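Side-chain contacts in ribose 5-phosphate isomerase (PDB 3S5P), which probably interconverts ribose 5-phosphate and ribulose 5-phosphate, the isomerisation step of the pentose phosphate pathway: residues 33-38 and 83-88; 49-54 and 77-82; 69-74 and 94-99; 103-108 and 114-119; 123-128 and 138-143. All blocks are in the same frame, centred on the assembly; numbering follows the deposited sequence. Where two conformers were deposited one is given.

Contact 1: residues 33-38 and 83-88; sequences RDLRMF and ILVCGT. With SO4 (sulfate ion), chain C.
Leu-35 on helix 33-45 meets Val-85 on strand 81-86, a helix-on-sheet contact of the Rossmann-like alpha/beta fold that RpiB enzymes share. Leu-35 CD2 lies 3.5 Å from Val-85 CG1, and Leu-35 CB also sits close to that methyl, so one branch of the valine is laid against both the base and the tip of the leucine. The two side chains approach at a slant. The other valine branch serves the next residue: CG2 comes 4.0 Å from Arg-36 CA, touching the helix at its backbone. Val-85 CG1 is anti to its own backbone N (chi1 -172°), which splits the two methyls between Leu-35 and Arg-36. Beyond the valine, Leu-35 also packs on Ala-137 of helix 134-146.

The polar end of Arg-36 turns away from strand 81-86. Its NH2 binds Ser-28 OG and Thr-55 OG1, and NE binds Gln-40 OE1, so the guanidinium is tied at several points.

The third kind of interaction is with an anion. Past the strand end, a sulfate, probably from the crystallisation liquor, sits in the glycine-rich loop: Thr-88 N gives its O2 a fairly straight bond of 2.9 Å (161°), while Gly-87 N makes a weak, bent one to the same oxygen. Gly-91 N and Ile-92 N also bind the ion. This is consistent with the anion-binding role of the corresponding loop in related RpiB enzymes. On the strand side, Cys-86 CB lies 3.4 Å from sulfate O3.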
# COMPACT_ATOMS: atom_id res chain seq x y z
N ARG A 33 -15.22 -13.22 3.16
CA ARG A 33 -15.17 -14.67 3.41
C ARG A 33 -15.08 -15.55 2.15
O ARG A 33 -14.28 -16.48 2.11
CB ARG A 33 -16.35 -15.13 4.30
N ASP A 34 -15.90 -15.25 1.14
CA ASP A 34 -15.82 -15.97 -0.15
C ASP A 34 -14.40 -15.93 -0.71
O ASP A 34 -13.79 -16.97 -0.90
CB ASP A 34 -16.79 -15.38 -1.19
CG ASP A 34 -18.22 -15.33 -0.71
OD1 ASP A 34 -19.08 -15.97 -1.35
OD2 ASP A 34 -18.48 -14.64 0.30
N LEU A 35 -13.88 -14.73 -0.95
CA LEU A 35 -12.51 -14.57 -1.44
C LEU A 35 -11.50 -15.29 -0.55
O LEU A 35 -10.65 -16.02 -1.04
CB LEU A 35 -12.16 -13.09 -1.63
CG LEU A 35 -10.84 -12.83 -2.36
CD1 LEU A 35 -10.82 -13.49 -3.76
CD2 LEU A 35 -10.60 -11.34 -2.44
N ARG A 36 -11.63 -15.12 0.77
CA ARG A 36 -10.67 -15.72 1.72
C ARG A 36 -10.57 -17.23 1.54
O ARG A 36 -9.46 -17.78 1.38
CB ARG A 36 -11.02 -15.41 3.17
CG ARG A 36 -9.81 -15.64 4.06
CD ARG A 36 -10.09 -15.55 5.54
NE ARG A 36 -10.86 -16.70 6.00
CZ ARG A 36 -12.09 -16.61 6.51
NH1 ARG A 36 -12.72 -17.71 6.91
NH2 ARG A 36 -12.70 -15.43 6.61
N MET A 37 -11.74 -17.88 1.55
CA MET A 37 -11.90 -19.32 1.38
C MET A 37 -11.38 -19.80 0.06
O MET A 37 -10.73 -20.85 -0.04
CB MET A 37 -13.39 -19.69 1.46
CG MET A 37 -14.02 -19.35 2.76
SD MET A 37 -13.87 -20.75 3.85
CE MET A 37 -15.41 -21.59 3.46
N PHE A 38 -11.70 -19.03 -0.97
CA PHE A 38 -11.25 -19.32 -2.32
C PHE A 38 -9.70 -19.29 -2.37
O PHE A 38 -9.08 -20.25 -2.84
CB PHE A 38 -11.91 -18.31 -3.26
CG PHE A 38 -11.37 -18.33 -4.64
CD1 PHE A 38 -11.83 -19.25 -5.57
CD2 PHE A 38 -10.40 -17.40 -5.03
CE1 PHE A 38 -11.32 -19.28 -6.85
CE2 PHE A 38 -9.88 -17.41 -6.31
CZ PHE A 38 -10.34 -18.35 -7.23
N ILE A 83 -2.34 -13.18 4.99
CA ILE A 83 -3.08 -12.63 3.87
C ILE A 83 -4.35 -12.02 4.44
O ILE A 83 -5.07 -12.69 5.14
CB ILE A 83 -3.47 -13.71 2.85
CG1 ILE A 83 -2.27 -14.63 2.57
CG2 ILE A 83 -4.13 -13.06 1.58
CD1 ILE A 83 -0.97 -13.87 2.07
N LEU A 84 -4.62 -10.76 4.09
CA LEU A 84 -5.72 -10.04 4.66
C LEU A 84 -6.70 -9.54 3.59
O LEU A 84 -6.38 -8.63 2.82
CB LEU A 84 -5.19 -8.89 5.49
CG LEU A 84 -4.19 -9.21 6.59
CD1 LEU A 84 -3.59 -7.90 7.05
CD2 LEU A 84 -4.83 -9.96 7.76
N VAL A 85 -7.87 -10.16 3.54
CA VAL A 85 -8.94 -9.81 2.61
C VAL A 85 -9.85 -8.76 3.24
O VAL A 85 -10.50 -8.97 4.27
CB VAL A 85 -9.73 -11.06 2.18
CG1 VAL A 85 -10.72 -10.75 1.05
CG2 VAL A 85 -8.74 -12.17 1.75
N CYS A 86 -9.88 -7.61 2.59
CA CYS A 86 -10.55 -6.41 3.10
C CYS A 86 -11.55 -5.84 2.06
O CYS A 86 -11.84 -6.48 1.04
CB CYS A 86 -9.45 -5.38 3.39
SG CYS A 86 -7.79 -6.06 3.99
N GLY A 87 -12.07 -4.63 2.30
CA GLY A 87 -12.92 -3.96 1.32
C GLY A 87 -12.05 -3.47 0.15
O GLY A 87 -12.15 -3.99 -0.95
N THR A 88 -11.21 -2.47 0.42
CA THR A 88 -10.22 -1.97 -0.54
C THR A 88 -8.82 -2.47 -0.18
O THR A 88 -7.96 -2.61 -1.04
CB THR A 88 -10.18 -0.43 -0.55
OG1 THR A 88 -9.73 0.03 0.74
CG2 THR A 88 -11.60 0.15 -0.85
S SO4 C . -10.35 -1.34 4.31
O1 SO4 C . -10.33 0.15 4.21
O2 SO4 C . -11.29 -1.82 3.28
O3 SO4 C . -9.11 -2.13 4.16
O4 SO4 C . -10.82 -1.64 5.67

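Contact 2: residues 49-54 and 77-82; sequences EVMDLG and GRADCC
Met-51, on strand 49-54, reaches across to Arg-78 and Ala-79 in the turn that leads into strand 81-86. Its CB sets out toward that turn, and CG continues anti to the carbonyl carbon (chi1 -73°), carrying the chain out from the strand. At the sulfur it meets its first partner: SD lies 3.7 Å from Arg-78 O, a plain packing contact with the carbonyl. A bend at the last torsion (chi3 36°) then turns the terminal methyl toward the neighbouring alanine, where CE lies 3.9 Å from Ala-79 CB and 4.1 Å from Arg-78 O. The thioether end is thus fitted against one carbonyl and one methyl. The Arg-78 side chain flanks this spot more loosely, at the exposed border of the contact.

The gap between the two segments is bridged by strand 23-28. Met-51 is joined to it through backbone bonds with Val-24 and Phe-26, and Ala-79 packs on Ala-25 from the same strand. Ala-73 of helix 65-75 touches Ala-79 as well. That helix ends in a Schellman motif, with Gly-77 at positive phi (91°) as the first residue to leave it, and the chain then runs through the turn into the sheet. Strand 49-54, helix 65-75 and strand 81-86 together form a beta-alpha-beta crossover that passes over the intervening strand 23-28, as Rossmann-like sheets do.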
# COMPACT_ATOMS: atom_id res chain seq x y z
N GLU A 49 0.90 -24.53 3.77
CA GLU A 49 0.24 -24.87 5.03
C GLU A 49 -0.63 -23.68 5.40
O GLU A 49 -0.12 -22.63 5.78
CB GLU A 49 1.27 -25.19 6.12
N VAL A 50 -1.93 -23.84 5.24
CA VAL A 50 -2.92 -22.79 5.48
C VAL A 50 -3.42 -22.78 6.91
O VAL A 50 -3.72 -23.84 7.53
CB VAL A 50 -4.16 -22.94 4.52
CG1 VAL A 50 -5.34 -22.11 4.98
CG2 VAL A 50 -3.77 -22.58 3.08
N MET A 51 -3.54 -21.57 7.42
CA MET A 51 -4.11 -21.30 8.72
C MET A 51 -5.21 -20.28 8.53
O MET A 51 -4.96 -19.09 8.29
CB MET A 51 -3.06 -20.76 9.67
CG MET A 51 -2.09 -21.81 10.14
SD MET A 51 -0.58 -21.07 10.80
CE MET A 51 -1.24 -19.59 11.63
N ASP A 52 -6.44 -20.77 8.61
CA ASP A 52 -7.64 -19.98 8.53
C ASP A 52 -7.87 -19.42 9.92
O ASP A 52 -8.12 -20.17 10.85
CB ASP A 52 -8.79 -20.89 8.10
CG ASP A 52 -10.12 -20.17 7.97
OD1 ASP A 52 -10.40 -19.16 8.65
OD2 ASP A 52 -10.93 -20.65 7.18
N LEU A 53 -7.77 -18.11 10.05
CA LEU A 53 -7.96 -17.49 11.36
C LEU A 53 -9.36 -16.95 11.52
O LEU A 53 -9.83 -16.80 12.65
CB LEU A 53 -6.93 -16.41 11.61
CG LEU A 53 -5.56 -17.00 11.94
CD1 LEU A 53 -4.54 -15.94 11.81
CD2 LEU A 53 -5.53 -17.61 13.33
N GLY A 54 -10.04 -16.71 10.41
CA GLY A 54 -11.47 -16.39 10.47
C GLY A 54 -11.91 -14.98 10.05
O GLY A 54 -11.08 -14.12 9.65
N GLY A 77 5.50 -15.69 15.40
CA GLY A 77 6.29 -16.80 14.86
C GLY A 77 5.48 -18.00 14.40
O GLY A 77 6.05 -19.00 13.98
N ARG A 78 4.15 -17.88 14.44
CA ARG A 78 3.24 -18.99 14.10
C ARG A 78 3.00 -19.08 12.59
O ARG A 78 2.83 -20.17 12.04
CB ARG A 78 1.91 -18.88 14.90
CG ARG A 78 2.10 -19.06 16.44
CD ARG A 78 0.76 -19.19 17.29
NE ARG A 78 0.33 -17.89 17.85
CZ ARG A 78 -0.58 -17.07 17.29
NH1 ARG A 78 -0.84 -15.89 17.86
NH2 ARG A 78 -1.24 -17.41 16.18
N ALA A 79 3.05 -17.95 11.90
CA ALA A 79 2.93 -17.98 10.44
C ALA A 79 4.10 -17.25 9.77
O ALA A 79 4.72 -16.36 10.36
CB ALA A 79 1.57 -17.39 10.00
N ASP A 80 4.40 -17.65 8.54
CA ASP A 80 5.49 -16.98 7.79
C ASP A 80 4.99 -15.64 7.29
O ASP A 80 5.73 -14.67 7.29
CB ASP A 80 5.99 -17.84 6.64
CG ASP A 80 6.71 -19.09 7.13
OD1 ASP A 80 7.81 -18.96 7.73
OD2 ASP A 80 6.19 -20.21 6.92
N CYS A 81 3.73 -15.60 6.86
CA CYS A 81 3.10 -14.34 6.39
C CYS A 81 1.61 -14.46 6.62
O CYS A 81 1.12 -15.56 6.95
CB CYS A 81 3.35 -14.11 4.91
SG CYS A 81 2.72 -15.48 3.89
N CYS A 82 0.90 -13.34 6.46
CA CYS A 82 -0.55 -13.34 6.59
C CYS A 82 -1.20 -12.64 5.41
O CYS A 82 -0.67 -11.67 4.87
CB CYS A 82 -1.00 -12.72 7.92
SG CYS A 82 -0.64 -10.95 8.09

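Contact 3: residues 69-74 and 94-99; sequences IGCEAV and IAANKM. With SO4 (sulfate ion), chain D.
Cys-71 of helix 65-75 is met by Met-99 and Ala-96, where that helix faces helix 90-97 and the loop following it, on one face of the parallel sheet in this Rossmann-like fold. The methionine sulfur makes the tighter approach: Met-99 SD lies 3.5 Å from Cys-71 CB, and its methyl CE follows at 3.8 Å from that same carbon. The cysteine sulfur reaches on toward the other helix, with Cys-71 SG 3.8 Å from Ala-96 CB. Met-99 bends at its last torsion (chi3 71°), which lays SD and CE together over the cysteine. CE also comes within 4.3 Å of Glu-72 CG, at the exposed border.

In the next shell, Met-99 N bonds to Ala-96 O at 3.0 Å, holding the backbones of these two partners of Cys-71 together. Beneath them Cys-71 packs on Cys-82 of strand 81-86 and on Ile-102. Asn-97 turns the other way and accepts a bond at OD1 from Cys-104 N, tying this part of the chain to strand 104-106.

Farther out lies the dimer interface. Lys-98 NZ bonds to Asn-97 O and Ile-102 O of the second subunit, and Asn-97 O in turn receives Lys-98 NZ of that subunit. A sulfate ion, probably from the crystallisation liquor, also finds this lysine: Lys-98 NZ is 2.8 Å from its O2 and makes a longer, weak bond to O4.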
# COMPACT_ATOMS: atom_id res chain seq x y z
N ILE A 69 -5.35 -9.69 14.48
CA ILE A 69 -5.31 -11.16 14.57
C ILE A 69 -4.42 -11.81 13.50
O ILE A 69 -3.57 -12.63 13.82
CB ILE A 69 -6.76 -11.77 14.57
CG1 ILE A 69 -7.43 -11.53 15.93
CG2 ILE A 69 -6.75 -13.27 14.26
CD1 ILE A 69 -8.94 -11.57 15.86
N GLY A 70 -4.61 -11.43 12.23
CA GLY A 70 -3.75 -11.92 11.16
C GLY A 70 -2.29 -11.61 11.44
O GLY A 70 -1.42 -12.48 11.35
N CYS A 71 -2.02 -10.36 11.82
CA CYS A 71 -0.65 -9.91 11.94
C CYS A 71 0.02 -10.58 13.11
O CYS A 71 1.23 -10.83 13.07
CB CYS A 71 -0.57 -8.39 12.06
SG CYS A 71 -1.04 -7.61 10.51
N GLU A 72 -0.76 -10.92 14.13
CA GLU A 72 -0.19 -11.46 15.36
C GLU A 72 0.29 -12.90 15.15
O GLU A 72 1.16 -13.39 15.90
CB GLU A 72 -1.19 -11.36 16.52
CG GLU A 72 -1.32 -9.95 17.12
CD GLU A 72 -2.46 -9.82 18.15
OE1 GLU A 72 -3.23 -10.79 18.37
OE2 GLU A 72 -2.59 -8.72 18.75
N ALA A 73 -0.28 -13.58 14.15
CA ALA A 73 0.20 -14.93 13.79
C ALA A 73 1.65 -14.81 13.24
O ALA A 73 2.48 -15.70 13.44
CB ALA A 73 -0.72 -15.55 12.75
N VAL A 74 1.93 -13.71 12.57
CA VAL A 74 3.25 -13.47 12.00
C VAL A 74 4.22 -13.02 13.09
O VAL A 74 5.31 -13.56 13.22
CB VAL A 74 3.19 -12.43 10.86
CG1 VAL A 74 4.59 -12.06 10.35
CG2 VAL A 74 2.32 -12.96 9.74
N ILE A 94 -2.93 0.31 6.19
CA ILE A 94 -2.50 1.38 7.06
C ILE A 94 -2.36 0.85 8.49
O ILE A 94 -1.35 1.04 9.13
CB ILE A 94 -3.52 2.54 7.06
CG1 ILE A 94 -3.45 3.33 5.75
CG2 ILE A 94 -3.28 3.46 8.23
CD1 ILE A 94 -4.69 4.24 5.54
N ALA A 95 -3.40 0.19 9.00
CA ALA A 95 -3.38 -0.28 10.39
C ALA A 95 -2.32 -1.36 10.58
O ALA A 95 -1.62 -1.36 11.60
CB ALA A 95 -4.80 -0.77 10.84
N ALA A 96 -2.18 -2.25 9.59
CA ALA A 96 -1.21 -3.33 9.68
C ALA A 96 0.21 -2.77 9.69
O ALA A 96 1.06 -3.17 10.51
CB ALA A 96 -1.38 -4.32 8.55
N ASN A 97 0.48 -1.84 8.79
CA ASN A 97 1.79 -1.19 8.81
C ASN A 97 2.11 -0.39 10.08
O ASN A 97 3.28 -0.14 10.34
CB ASN A 97 2.00 -0.34 7.57
CG ASN A 97 2.34 -1.16 6.39
OD1 ASN A 97 3.24 -2.00 6.46
ND2 ASN A 97 1.62 -0.97 5.29
N LYS A 98 1.09 -0.00 10.87
CA LYS A 98 1.33 0.66 12.17
C LYS A 98 1.86 -0.32 13.23
O LYS A 98 2.26 0.10 14.33
CB LYS A 98 0.08 1.35 12.72
CG LYS A 98 -0.52 2.48 11.87
CD LYS A 98 0.19 3.81 11.96
CE LYS A 98 -0.58 4.91 11.15
NZ LYS A 98 0.36 6.06 10.79
N MET A 99 1.83 -1.61 12.95
CA MET A 99 2.36 -2.56 13.91
C MET A 99 3.87 -2.84 13.67
O MET A 99 4.35 -3.03 12.54
CB MET A 99 1.57 -3.85 13.86
CG MET A 99 0.06 -3.69 14.08
SD MET A 99 -0.75 -5.27 13.72
CE MET A 99 -0.22 -6.25 15.13
S SO4 D . -0.74 7.20 13.86
O1 SO4 D . -0.69 8.27 14.85
O2 SO4 D . 0.61 6.86 13.43
O3 SO4 D . -1.34 6.01 14.47
O4 SO4 D . -1.55 7.60 12.71

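Contact 4: residues 103-108 and 114-119; sequences RCALCS and EMARKH
The helical turn that carries Ala-116 against Ala-105 is closed by the bond from Lys-118 N to Glu-114 O, 2.9 Å, and the bond from His-119 N to Met-115 O continues the pattern. This helix, 110-118, is the helix of the beta-alpha-beta unit formed with strands 104-106 and 124-128. On its outer side Lys-118 NZ and Glu-114 OE1 form a weak salt bridge, 3.4 Å long, one turn apart.

The inner side is built from very small groups. Ala-105 CB and Ala-116 CB stand methyl against methyl at 3.3 Å, tighter than carbon atoms usually come, and the two backbones approach to 6.0 Å between the CA atoms of these residues. Cys-107, two places farther along, points to the same side of the chain; its SG lies beside Ala-116 CB at 4.3 Å, and the Cys-107 side chain also packs on Ile-140 of helix 134-146. With only methyls and a thiol in between, the helix can sit this close to strand 104-106.

Other bonds hold the two elements in place. Arg-103 N donates to Asn-123 OD1, and Ala-116 shares a backbone bond with Ala-122, so both the strand and the helix are tied to the chain leading into strand 124-128. On the dimer side, Leu-106 packs on Leu-106 of the second subunit, and Ala-105 on its Ile-90. At the far end of the turn, the sulfur of Met-115 rests on one face of the His-119 ring, SD 3.5 Å above the plane and displaced toward the rim.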
# COMPACT_ATOMS: atom_id res chain seq x y z
N ARG A 103 5.11 -5.62 7.64
CA ARG A 103 5.24 -4.88 6.41
C ARG A 103 4.13 -5.37 5.47
O ARG A 103 4.21 -6.48 4.90
CB ARG A 103 6.62 -5.12 5.82
CG ARG A 103 7.70 -4.47 6.67
CD ARG A 103 9.11 -5.03 6.42
NE ARG A 103 9.27 -6.45 6.79
CZ ARG A 103 9.49 -6.87 8.03
NH1 ARG A 103 9.50 -6.01 9.05
NH2 ARG A 103 9.66 -8.17 8.26
N CYS A 104 3.13 -4.52 5.29
CA CYS A 104 1.94 -4.90 4.58
C CYS A 104 1.87 -4.21 3.23
O CYS A 104 1.97 -2.97 3.11
CB CYS A 104 0.69 -4.65 5.43
SG CYS A 104 -0.87 -5.09 4.66
N ALA A 105 1.72 -5.05 2.21
CA ALA A 105 1.74 -4.64 0.83
C ALA A 105 0.31 -4.76 0.30
O ALA A 105 -0.25 -5.84 0.29
CB ALA A 105 2.66 -5.56 0.07
N LEU A 106 -0.28 -3.63 -0.11
CA LEU A 106 -1.54 -3.66 -0.83
C LEU A 106 -1.21 -3.74 -2.33
O LEU A 106 -0.68 -2.80 -2.92
CB LEU A 106 -2.33 -2.38 -0.53
CG LEU A 106 -3.61 -2.17 -1.35
CD1 LEU A 106 -4.55 -3.37 -1.21
CD2 LEU A 106 -4.27 -0.86 -0.98
N CYS A 107 -1.54 -4.86 -2.94
CA CYS A 107 -1.08 -5.18 -4.29
C CYS A 107 -2.25 -5.27 -5.25
O CYS A 107 -3.28 -5.81 -4.89
CB CYS A 107 -0.45 -6.56 -4.26
SG CYS A 107 1.11 -6.59 -3.35
N SER A 108 -2.10 -4.79 -6.49
CA SER A 108 -3.19 -4.98 -7.43
C SER A 108 -2.70 -5.67 -8.70
O SER A 108 -3.48 -5.89 -9.65
CB SER A 108 -3.87 -3.66 -7.77
OG SER A 108 -2.91 -2.88 -8.42
N GLU A 114 5.44 -9.32 -6.49
CA GLU A 114 6.84 -9.62 -6.70
C GLU A 114 7.73 -8.55 -6.07
O GLU A 114 8.67 -8.87 -5.37
CB GLU A 114 7.11 -9.71 -8.20
CG GLU A 114 8.39 -10.38 -8.58
CD GLU A 114 8.71 -10.19 -10.07
OE1 GLU A 114 9.88 -9.97 -10.41
OE2 GLU A 114 7.78 -10.23 -10.92
N MET A 115 7.43 -7.27 -6.30
CA MET A 115 8.28 -6.23 -5.71
C MET A 115 8.10 -6.15 -4.19
O MET A 115 9.08 -5.97 -3.46
CB MET A 115 8.07 -4.88 -6.40
CG MET A 115 8.43 -4.89 -7.89
SD MET A 115 10.13 -5.45 -8.27
CE MET A 115 9.85 -7.13 -8.74
N ALA A 116 6.88 -6.34 -3.70
CA ALA A 116 6.62 -6.35 -2.24
C ALA A 116 7.51 -7.32 -1.48
O ALA A 116 7.91 -7.05 -0.36
CB ALA A 116 5.13 -6.65 -1.91
N ARG A 117 7.78 -8.46 -2.07
CA ARG A 117 8.66 -9.44 -1.45
C ARG A 117 10.12 -9.12 -1.75
O ARG A 117 10.91 -8.92 -0.82
CB ARG A 117 8.28 -10.86 -1.87
CG ARG A 117 6.89 -11.34 -1.33
CD ARG A 117 6.89 -11.65 0.19
NE ARG A 117 7.98 -12.53 0.60
CZ ARG A 117 8.85 -12.27 1.59
NH1 ARG A 117 8.76 -11.17 2.33
NH2 ARG A 117 9.80 -13.16 1.86
N LYS A 118 10.47 -9.02 -3.04
CA LYS A 118 11.85 -8.82 -3.45
C LYS A 118 12.53 -7.63 -2.77
O LYS A 118 13.60 -7.77 -2.23
CB LYS A 118 11.97 -8.64 -4.97
CG LYS A 118 12.24 -9.92 -5.75
CD LYS A 118 12.72 -9.58 -7.16
CE LYS A 118 13.15 -10.83 -7.92
NZ LYS A 118 11.98 -11.63 -8.38
N HIS A 119 11.88 -6.47 -2.82
CA HIS A 119 12.46 -5.19 -2.41
C HIS A 119 12.01 -4.80 -1.01
O HIS A 119 12.76 -4.18 -0.29
CB HIS A 119 11.99 -4.12 -3.37
CG HIS A 119 12.55 -4.26 -4.75
ND1 HIS A 119 12.28 -3.35 -5.75
CD2 HIS A 119 13.36 -5.19 -5.30
CE1 HIS A 119 12.90 -3.72 -6.86
NE2 HIS A 119 13.56 -4.84 -6.61

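Contact 5: residues 123-128 and 138-143; sequences NALALG and ASILSR
Strand 124-128 and helix 138-143 run almost exactly antiparallel, at 173°, with their axes 10.2 Å apart at closest approach. Leu-125 and Leu-127 fill the space between them from the strand; Ile-140 and Leu-141 fill it from the helix, and all four are buried.

Ile-140 is the shared partner. Its branch methyl CG2 reaches toward both leucines, lying 3.9 Å from Leu-127 CD2 and 4.1 Å from Leu-125 CD1. In the isoleucine CG2 is anti to the backbone N, while CG1 (chi1 -68°) lies beside that N. The two meetings differ in direction: Leu-125 lies roughly perpendicular to Ile-140, while Leu-127 runs alongside it, head to tail.

Both methyls of Leu-125 come near Ile-140 CG2, but CD2 lies closest to the helix backbone, 3.9 Å from Leu-141 CA, and comes 4.2 Å from Leu-141 CD1. The strand thus meets the helix both at its side chains and at its main chain.

Further apolar side chains close in. Ile-83 of strand 81-86 touches Leu-125, Leu-127 and Leu-141, and Leu-39 of helix 33-45 packs on Leu-127 and Leu-141. Cys-107 touches Leu-125 from the side of strand 104-106. Branched aliphatic residues of an interior parallel strand, between 81-86 and 104-106, packed under a helix that runs back against it make up the core of a Rossmann-like alpha/beta sandwich.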
# COMPACT_ATOMS: atom_id res chain seq x y z
N ASN A 123 5.59 -9.12 4.81
CA ASN A 123 5.13 -10.35 5.42
C ASN A 123 3.61 -10.34 5.59
O ASN A 123 3.06 -11.20 6.25
CB ASN A 123 5.85 -10.61 6.78
CG ASN A 123 5.83 -9.40 7.70
OD1 ASN A 123 5.15 -8.42 7.43
ND2 ASN A 123 6.58 -9.47 8.79
N ALA A 124 2.93 -9.34 5.03
CA ALA A 124 1.47 -9.30 5.03
C ALA A 124 1.04 -8.84 3.66
O ALA A 124 1.65 -7.93 3.09
CB ALA A 124 0.94 -8.35 6.09
N LEU A 125 0.03 -9.49 3.10
CA LEU A 125 -0.52 -9.06 1.83
C LEU A 125 -1.94 -8.57 2.11
O LEU A 125 -2.73 -9.29 2.73
CB LEU A 125 -0.56 -10.25 0.86
CG LEU A 125 -1.29 -10.04 -0.48
CD1 LEU A 125 -0.57 -8.97 -1.33
CD2 LEU A 125 -1.40 -11.34 -1.28
N ALA A 126 -2.27 -7.36 1.66
CA ALA A 126 -3.65 -6.88 1.73
C ALA A 126 -4.30 -6.98 0.37
O ALA A 126 -3.71 -6.56 -0.62
CB ALA A 126 -3.71 -5.46 2.24
N LEU A 127 -5.51 -7.53 0.33
CA LEU A 127 -6.28 -7.56 -0.90
C LEU A 127 -7.66 -6.91 -0.72
O LEU A 127 -8.29 -7.05 0.31
CB LEU A 127 -6.44 -9.00 -1.38
CG LEU A 127 -5.17 -9.76 -1.78
CD1 LEU A 127 -5.47 -11.22 -1.83
CD2 LEU A 127 -4.62 -9.25 -3.14
N GLY A 128 -8.13 -6.20 -1.73
CA GLY A 128 -9.44 -5.55 -1.67
C GLY A 128 -10.46 -6.42 -2.38
O GLY A 128 -10.47 -6.45 -3.61
N ALA A 138 -5.93 -14.33 -6.74
CA ALA A 138 -5.19 -15.60 -6.61
C ALA A 138 -3.83 -15.53 -7.28
O ALA A 138 -2.87 -16.13 -6.81
CB ALA A 138 -6.02 -16.79 -7.17
N SER A 139 -3.70 -14.79 -8.38
CA SER A 139 -2.38 -14.80 -9.05
C SER A 139 -1.41 -13.85 -8.36
O SER A 139 -0.21 -14.08 -8.43
CB SER A 139 -2.47 -14.57 -10.57
OG SER A 139 -2.65 -13.22 -10.89
N ILE A 140 -1.94 -12.85 -7.65
CA ILE A 140 -1.17 -11.95 -6.77
C ILE A 140 -0.64 -12.72 -5.57
O ILE A 140 0.57 -12.65 -5.23
CB ILE A 140 -2.06 -10.74 -6.30
CG1 ILE A 140 -2.37 -9.81 -7.48
CG2 ILE A 140 -1.36 -9.94 -5.21
CD1 ILE A 140 -3.39 -8.73 -7.16
N LEU A 141 -1.55 -13.45 -4.92
CA LEU A 141 -1.22 -14.31 -3.82
C LEU A 141 -0.13 -15.30 -4.23
O LEU A 141 0.86 -15.50 -3.52
CB LEU A 141 -2.46 -15.10 -3.36
CG LEU A 141 -2.15 -16.16 -2.30
CD1 LEU A 141 -1.62 -15.52 -0.99
CD2 LEU A 141 -3.32 -17.11 -2.02
N SER A 142 -0.35 -16.00 -5.34
CA SER A 142 0.62 -17.02 -5.76
C SER A 142 2.03 -16.42 -6.00
O SER A 142 3.05 -17.02 -5.65
CB SER A 142 0.10 -17.78 -6.98
OG SER A 142 1.13 -18.04 -7.90
N ARG A 143 2.09 -15.22 -6.58
CA ARG A 143 3.39 -14.55 -6.78
C ARG A 143 3.97 -14.04 -5.45
O ARG A 143 5.17 -14.16 -5.21
CB ARG A 143 3.27 -13.43 -7.80
CG ARG A 143 4.54 -12.65 -8.05
CD ARG A 143 5.59 -13.48 -8.76
NE ARG A 143 4.94 -14.16 -9.87
CZ ARG A 143 4.80 -13.64 -11.09
NH1 ARG A 143 5.29 -12.42 -11.39
NH2 ARG A 143 4.18 -14.36 -12.01

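The five contacts are built round one parallel sheet with the order 49-54, 23-28, 81-86, 124-128, 104-106. Contacts 1, 4 and 5 pack helices on one face; contact 3 lies on the other face, and contact 2 joins it through the bond from Ala-79 N to Ala-73 O, 2.8 Å. Contacts 4 and 5 are the closest pair, their centres about 8 Å apart. Contacts 1 and 5 use adjacent strands, with Leu-84 N 2.8 Å from Leu-125 O. The sulfate loop of contact 1 reaches contact 4 where Thr-88 O touches Leu-106 CD1, although the centres are about 17 Å apart. Contacts 3 and 4 both touch the second subunit, as does Thr-88 of contact 1.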